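Local coordinates for hydrophilic protein, virA protein (Chromobacterium violaceum, PDB 3BO6) that probably acts as a phosphothreonine lyase effector, removing phosphate from phosphothreonine by beta-elimination in host signalling proteins, at residues Asp82-Ser87 against Gln157-Leu162; Ser164-Ser169 against Trp186-Tyr191. All blocks are in the same frame, centred on the assembly; numbering follows the deposited sequence.

Interaction 1. Residues Asp82-Ser87 against Gln157-Leu162; sequences DKFHIS and QFIECL. With SO4 (sulfate ion), chain C.
Helix 149-168 lies against one face of an antiparallel sheet here, and the contact is carried by alternate residues of strand 82-86, Phe84 and Ile86, meeting Ile159 and Leu162 one helical turn apart. Ile159 comes down on the Phe84 ring: its CG1 stands 3.9 Å from the ring centroid and 11° off the normal, a CH-pi contact over the face. The terminal Ile159 CD1 is turned toward the ring margin, 3.7 Å from Phe84 CE1, because chi2 is folded to 36° rather than extended. Further along, the Ile86 and Leu162 side chains lie roughly perpendicular and meet through single methyls, Ile86 CD1 and Leu162 CD1, 4.1 Å apart. The contact is buried and wholly apolar. Lys83 and His85 serve the opposite face, where His85 NE2 donates to sulfate O4 at 2.7 Å with an N-H...O angle of 166°. Lys83 NZ, also salt-bridged to Glu194, donates to sulfate O2 at 2.8 Å. Arg127, Arg192 and Arg199 also bind this ion, probably picked up from the crystallisation liquor; the cluster is consistent with a site for the substrate phosphate. A helix packed on the apolar face of an antiparallel sheet is the two-layer alpha/beta pattern.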
loop_
_atom_site.group_PDB
_atom_site.type_symbol
_atom_site.label_atom_id
_atom_site.label_comp_id
_atom_site.label_asym_id
_atom_site.label_seq_id
_atom_site.Cartn_x
_atom_site.Cartn_y
_atom_site.Cartn_z
ATOM N N ASP A 82 2.659 -7.658 4.717
ATOM C CA ASP A 82 2.665 -6.211 4.918
ATOM C C ASP A 82 1.804 -5.493 3.890
ATOM O O ASP A 82 1.957 -5.694 2.674
ATOM C CB ASP A 82 4.103 -5.695 4.921
ATOM C CG ASP A 82 4.921 -6.321 6.019
ATOM O OD1 ASP A 82 4.473 -6.272 7.175
ATOM O OD2 ASP A 82 6.007 -6.879 5.737
ATOM N N LYS A 83 0.868 -4.679 4.361
ATOM C CA LYS A 83 0.007 -3.949 3.440
ATOM C C LYS A 83 -0.330 -2.576 3.985
ATOM O O LYS A 83 -0.367 -2.334 5.204
ATOM C CB LYS A 83 -1.259 -4.755 3.124
ATOM C CG LYS A 83 -2.245 -4.855 4.273
ATOM C CD LYS A 83 -3.183 -6.086 4.126
ATOM C CE LYS A 83 -4.053 -6.003 2.892
ATOM N NZ LYS A 83 -4.872 -7.247 2.745
ATOM N N PHE A 84 -0.585 -1.660 3.058
ATOM C CA PHE A 84 -1.076 -0.341 3.404
ATOM C C PHE A 84 -2.468 -0.130 2.868
ATOM O O PHE A 84 -2.830 -0.663 1.819
ATOM C CB PHE A 84 -0.203 0.760 2.783
ATOM C CG PHE A 84 1.220 0.751 3.237
ATOM C CD1 PHE A 84 2.239 0.374 2.368
ATOM C CD2 PHE A 84 1.554 1.188 4.507
ATOM C CE1 PHE A 84 3.575 0.396 2.772
ATOM C CE2 PHE A 84 2.884 1.218 4.929
ATOM C CZ PHE A 84 3.893 0.810 4.050
ATOM N N HIS A 85 -3.228 0.706 3.560
ATOM C CA HIS A 85 -4.464 1.233 3.011
ATOM C C HIS A 85 -4.293 2.729 2.862
ATOM O O HIS A 85 -3.466 3.349 3.551
ATOM C CB HIS A 85 -5.620 0.938 3.959
ATOM C CG HIS A 85 -5.886 -0.518 4.141
ATOM N ND1 HIS A 85 -5.666 -1.168 5.333
ATOM C CD2 HIS A 85 -6.367 -1.450 3.282
ATOM C CE1 HIS A 85 -5.996 -2.445 5.202
ATOM N NE2 HIS A 85 -6.432 -2.637 3.970
ATOM N N ILE A 86 -5.078 3.306 1.957
ATOM C CA ILE A 86 -5.166 4.753 1.793
ATOM C C ILE A 86 -6.624 5.155 1.973
ATOM O O ILE A 86 -7.513 4.582 1.326
ATOM C CB ILE A 86 -4.688 5.214 0.405
ATOM C CG1 ILE A 86 -3.325 4.597 0.073
ATOM C CG2 ILE A 86 -4.612 6.754 0.356
ATOM C CD1 ILE A 86 -2.803 4.962 -1.325
ATOM N N SER A 87 -6.883 6.106 2.867
ATOM C CA SER A 87 -8.252 6.532 3.176
ATOM C C SER A 87 -8.492 7.975 2.754
ATOM O O SER A 87 -7.825 8.898 3.248
ATOM C CB SER A 87 -8.534 6.404 4.679
ATOM O OG SER A 87 -8.373 5.071 5.107
ATOM N N GLN A 157 9.700 6.177 1.347
ATOM C CA GLN A 157 9.661 7.381 0.518
ATOM C C GLN A 157 8.390 7.419 -0.350
ATOM O O GLN A 157 7.793 8.481 -0.541
ATOM C CB GLN A 157 10.911 7.449 -0.370
ATOM C CG GLN A 157 12.202 7.799 0.394
ATOM C CD GLN A 157 12.358 9.293 0.541
ATOM O OE1 GLN A 157 12.402 10.017 -0.453
ATOM N NE2 GLN A 157 12.422 9.764 1.768
ATOM N N PHE A 158 7.980 6.264 -0.866
ATOM C CA PHE A 158 6.790 6.181 -1.714
ATOM C C PHE A 158 5.553 6.582 -0.919
ATOM O O PHE A 158 4.710 7.354 -1.394
ATOM C CB PHE A 158 6.677 4.768 -2.318
ATOM C CG PHE A 158 5.628 4.621 -3.375
ATOM C CD1 PHE A 158 5.822 5.162 -4.637
ATOM C CD2 PHE A 158 4.476 3.883 -3.126
ATOM C CE1 PHE A 158 4.862 4.996 -5.642
ATOM C CE2 PHE A 158 3.514 3.696 -4.115
ATOM C CZ PHE A 158 3.707 4.265 -5.375
ATOM N N ILE A 159 5.440 6.075 0.305
ATOM C CA ILE A 159 4.290 6.403 1.153
ATOM C C ILE A 159 4.283 7.904 1.433
ATOM O O ILE A 159 3.231 8.555 1.357
ATOM C CB ILE A 159 4.287 5.584 2.479
ATOM C CG1 ILE A 159 3.585 4.237 2.280
ATOM C CG2 ILE A 159 3.564 6.350 3.583
ATOM C CD1 ILE A 159 3.803 3.598 0.937
ATOM N N GLU A 160 5.449 8.476 1.714
ATOM C CA GLU A 160 5.513 9.915 1.949
ATOM C C GLU A 160 5.141 10.711 0.683
ATOM O O GLU A 160 4.531 11.781 0.764
ATOM C CB GLU A 160 6.869 10.284 2.574
ATOM C CG GLU A 160 6.976 9.717 4.016
ATOM C CD GLU A 160 8.398 9.630 4.579
ATOM O OE1 GLU A 160 9.369 9.962 3.862
ATOM O OE2 GLU A 160 8.540 9.221 5.758
ATOM N N CYS A 161 5.449 10.182 -0.500
ATOM C CA CYS A 161 5.041 10.823 -1.738
ATOM C C CYS A 161 3.535 10.718 -2.003
ATOM O O CYS A 161 2.911 11.636 -2.541
ATOM C CB CYS A 161 5.796 10.204 -2.892
ATOM S SG CYS A 161 6.006 11.361 -4.177
ATOM N N LEU A 162 2.936 9.586 -1.637
ATOM C CA LEU A 162 1.492 9.414 -1.767
ATOM C C LEU A 162 0.811 10.462 -0.881
ATOM O O LEU A 162 -0.144 11.127 -1.303
ATOM C CB LEU A 162 1.072 7.995 -1.351
ATOM C CG LEU A 162 1.578 6.846 -2.231
ATOM C CD1 LEU A 162 1.286 5.511 -1.545
ATOM C CD2 LEU A 162 0.972 6.864 -3.648
HETATM S S SO4 C . -7.668 -5.897 4.472
HETATM O O1 SO4 C . -7.357 -5.123 5.691
HETATM O O2 SO4 C . -7.058 -7.215 4.552
HETATM O O3 SO4 C . -9.109 -6.040 4.362
HETATM O O4 SO4 C . -7.130 -5.207 3.297
#

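Interaction 2. Residues Ser164-Ser169 against Trp186-Tyr191; sequences SRLSES and WKYVSY
Leu166 CB lies over the centre of the Tyr188 ring, 3.7 Å from the Tyr188 centroid and 11° off the normal, a CH-pi contact; the two side chains run antiparallel alongside one another. Leu166 CD1 extends to the root of the ring, 3.7 Å from Tyr188 CG, carried there from CB by chi1 of -71° together with chi2 of 161°. Ser167 meets the ring at its edge: its OG lies in the ring plane, 3.5 Å from Tyr188 CE2. The phenol oxygen is instead hydrogen-bonded to Leu171 O. Glu168 pairs with Arg165 one turn back, its OE2 2.8 Å from Arg165 NH1 in a salt bridge. At the helix end, Ser169 OG donates back to Arg165 O at 2.7 Å. Glu163, just before Ser164, takes the backbone N of Lys187 on OE1 and those of Tyr188 and Val189 on OE2. Leu166 also touches Ala96 and Leu100 of helix 93-104 and Ile86 of strand 82-86, placing the last turn of helix 149-168 between that neighbouring helix and the approach to edge strand 189-193.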
loop_
_atom_site.group_PDB
_atom_site.type_symbol
_atom_site.label_atom_id
_atom_site.label_comp_id
_atom_site.label_asym_id
_atom_site.label_seq_id
_atom_site.Cartn_x
_atom_site.Cartn_y
_atom_site.Cartn_z
ATOM N N SER A 164 2.088 13.321 0.193
ATOM C CA SER A 164 2.290 14.669 -0.338
ATOM C C SER A 164 1.386 14.952 -1.542
ATOM O O SER A 164 0.796 16.028 -1.618
ATOM C CB SER A 164 3.772 14.957 -0.629
ATOM O OG SER A 164 4.271 14.180 -1.702
ATOM N N ARG A 165 1.240 13.994 -2.455
ATOM C CA ARG A 165 0.381 14.192 -3.615
ATOM C C ARG A 165 -1.082 14.344 -3.208
ATOM O O ARG A 165 -1.797 15.150 -3.791
ATOM C CB ARG A 165 0.512 13.066 -4.659
ATOM C CG ARG A 165 1.634 13.228 -5.724
ATOM C CD ARG A 165 1.527 14.520 -6.529
ATOM N NE ARG A 165 2.290 14.456 -7.782
ATOM C CZ ARG A 165 2.804 15.510 -8.423
ATOM N NH1 ARG A 165 2.713 16.735 -7.911
ATOM N NH2 ARG A 165 3.440 15.323 -9.573
ATOM N N LEU A 166 -1.532 13.587 -2.210
ATOM C CA LEU A 166 -2.929 13.684 -1.787
ATOM C C LEU A 166 -3.198 15.046 -1.189
ATOM O O LEU A 166 -4.187 15.687 -1.536
ATOM C CB LEU A 166 -3.310 12.566 -0.808
ATOM C CG LEU A 166 -3.400 11.209 -1.503
ATOM C CD1 LEU A 166 -3.317 10.076 -0.467
ATOM C CD2 LEU A 166 -4.692 11.117 -2.361
ATOM N N SER A 167 -2.293 15.497 -0.328
ATOM C CA SER A 167 -2.439 16.789 0.322
ATOM C C SER A 167 -2.452 17.923 -0.692
ATOM O O SER A 167 -3.349 18.778 -0.683
ATOM C CB SER A 167 -1.305 16.998 1.321
ATOM O OG SER A 167 -1.517 16.222 2.483
ATOM N N GLU A 168 -1.474 17.925 -1.583
ATOM C CA GLU A 168 -1.382 19.059 -2.505
ATOM C C GLU A 168 -2.400 19.003 -3.627
ATOM O O GLU A 168 -2.600 19.996 -4.321
ATOM C CB GLU A 168 0.027 19.210 -3.055
ATOM C CG GLU A 168 0.426 18.148 -4.029
ATOM C CD GLU A 168 1.899 18.224 -4.361
ATOM O OE1 GLU A 168 2.596 19.081 -3.769
ATOM O OE2 GLU A 168 2.356 17.430 -5.206
ATOM N N SER A 169 -3.082 17.865 -3.771
ATOM C CA SER A 169 -4.143 17.711 -4.772
ATOM C C SER A 169 -5.518 17.999 -4.162
ATOM O O SER A 169 -6.543 17.866 -4.822
ATOM C CB SER A 169 -4.120 16.309 -5.397
ATOM O OG SER A 169 -2.886 16.080 -6.080
ATOM N N TRP A 186 1.019 10.507 9.197
ATOM C CA TRP A 186 0.301 9.980 8.024
ATOM C C TRP A 186 -1.168 10.371 8.144
ATOM O O TRP A 186 -1.861 9.929 9.060
ATOM C CB TRP A 186 0.393 8.456 7.869
ATOM C CG TRP A 186 1.752 7.880 7.713
ATOM C CD1 TRP A 186 2.926 8.549 7.541
ATOM C CD2 TRP A 186 2.075 6.487 7.724
ATOM N NE1 TRP A 186 3.969 7.650 7.450
ATOM C CE2 TRP A 186 3.474 6.377 7.572
ATOM C CE3 TRP A 186 1.317 5.321 7.866
ATOM C CZ2 TRP A 186 4.130 5.143 7.541
ATOM C CZ3 TRP A 186 1.969 4.099 7.842
ATOM C CH2 TRP A 186 3.358 4.018 7.687
ATOM N N LYS A 187 -1.633 11.207 7.224
ATOM C CA LYS A 187 -3.010 11.683 7.252
ATOM C C LYS A 187 -3.947 10.786 6.452
ATOM O O LYS A 187 -5.152 10.855 6.636
ATOM C CB LYS A 187 -3.103 13.111 6.682
ATOM C CG LYS A 187 -2.214 14.133 7.390
ATOM C CD LYS A 187 -2.391 14.093 8.905
ATOM C CE LYS A 187 -1.618 15.227 9.587
ATOM N NZ LYS A 187 -1.797 15.183 11.060
ATOM N N TYR A 188 -3.389 9.980 5.547
ATOM C CA TYR A 188 -4.209 9.149 4.646
ATOM C C TYR A 188 -3.856 7.664 4.715
ATOM O O TYR A 188 -4.718 6.800 4.554
ATOM C CB TYR A 188 -4.040 9.601 3.190
ATOM C CG TYR A 188 -4.286 11.063 2.939
ATOM C CD1 TYR A 188 -5.549 11.512 2.529
ATOM C CD2 TYR A 188 -3.257 11.991 3.048
ATOM C CE1 TYR A 188 -5.783 12.866 2.277
ATOM C CE2 TYR A 188 -3.484 13.347 2.798
ATOM C CZ TYR A 188 -4.745 13.762 2.418
ATOM O OH TYR A 188 -4.961 15.100 2.153
ATOM N N VAL A 189 -2.582 7.363 4.920
ATOM C CA VAL A 189 -2.085 5.998 4.882
ATOM C C VAL A 189 -2.155 5.326 6.252
ATOM O O VAL A 189 -1.942 5.965 7.298
ATOM C CB VAL A 189 -0.636 5.973 4.352
ATOM C CG1 VAL A 189 -0.053 4.568 4.423
ATOM C CG2 VAL A 189 -0.584 6.512 2.913
ATOM N N SER A 190 -2.471 4.033 6.237
ATOM C CA SER A 190 -2.391 3.208 7.447
ATOM C C SER A 190 -1.887 1.819 7.105
ATOM O O SER A 190 -1.796 1.460 5.922
ATOM C CB SER A 190 -3.726 3.166 8.204
ATOM O OG SER A 190 -4.753 2.624 7.388
ATOM N N TYR A 191 -1.546 1.046 8.128
ATOM C CA TYR A 191 -0.857 -0.233 7.951
ATOM C C TYR A 191 -1.446 -1.375 8.767
ATOM O O TYR A 191 -1.916 -1.172 9.888
ATOM C CB TYR A 191 0.586 -0.048 8.422
ATOM C CG TYR A 191 1.368 -1.346 8.605
ATOM C CD1 TYR A 191 1.959 -1.981 7.514
ATOM C CD2 TYR A 191 1.500 -1.932 9.868
ATOM C CE1 TYR A 191 2.696 -3.155 7.684
ATOM C CE2 TYR A 191 2.218 -3.113 10.035
ATOM C CZ TYR A 191 2.813 -3.705 8.948
ATOM O OH TYR A 191 3.542 -4.876 9.125
#

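How the interactions relate
Interactions 1 and 2 have centres about 8 Å apart and use successive parts of helix 149-168, residues 157-162 and then 164-169. Their other segments lie on or lead into strands 82-86 and 189-193, which are antiparallel neighbours at one side of the sheet. Both segments of interaction 1 precede those of interaction 2 in the sequence. Direct joins exist too: Ser87 N lies 2.8 Å from Tyr188 O and Asp82 OD1 2.6 Å from Tyr191 OH, both probable hydrogen bonds. One helix therefore packs on two adjoining strands, and Arg192, in strand 189-193, binds the same sulfate as Lys83 and His85, so both strands contribute to the anion site.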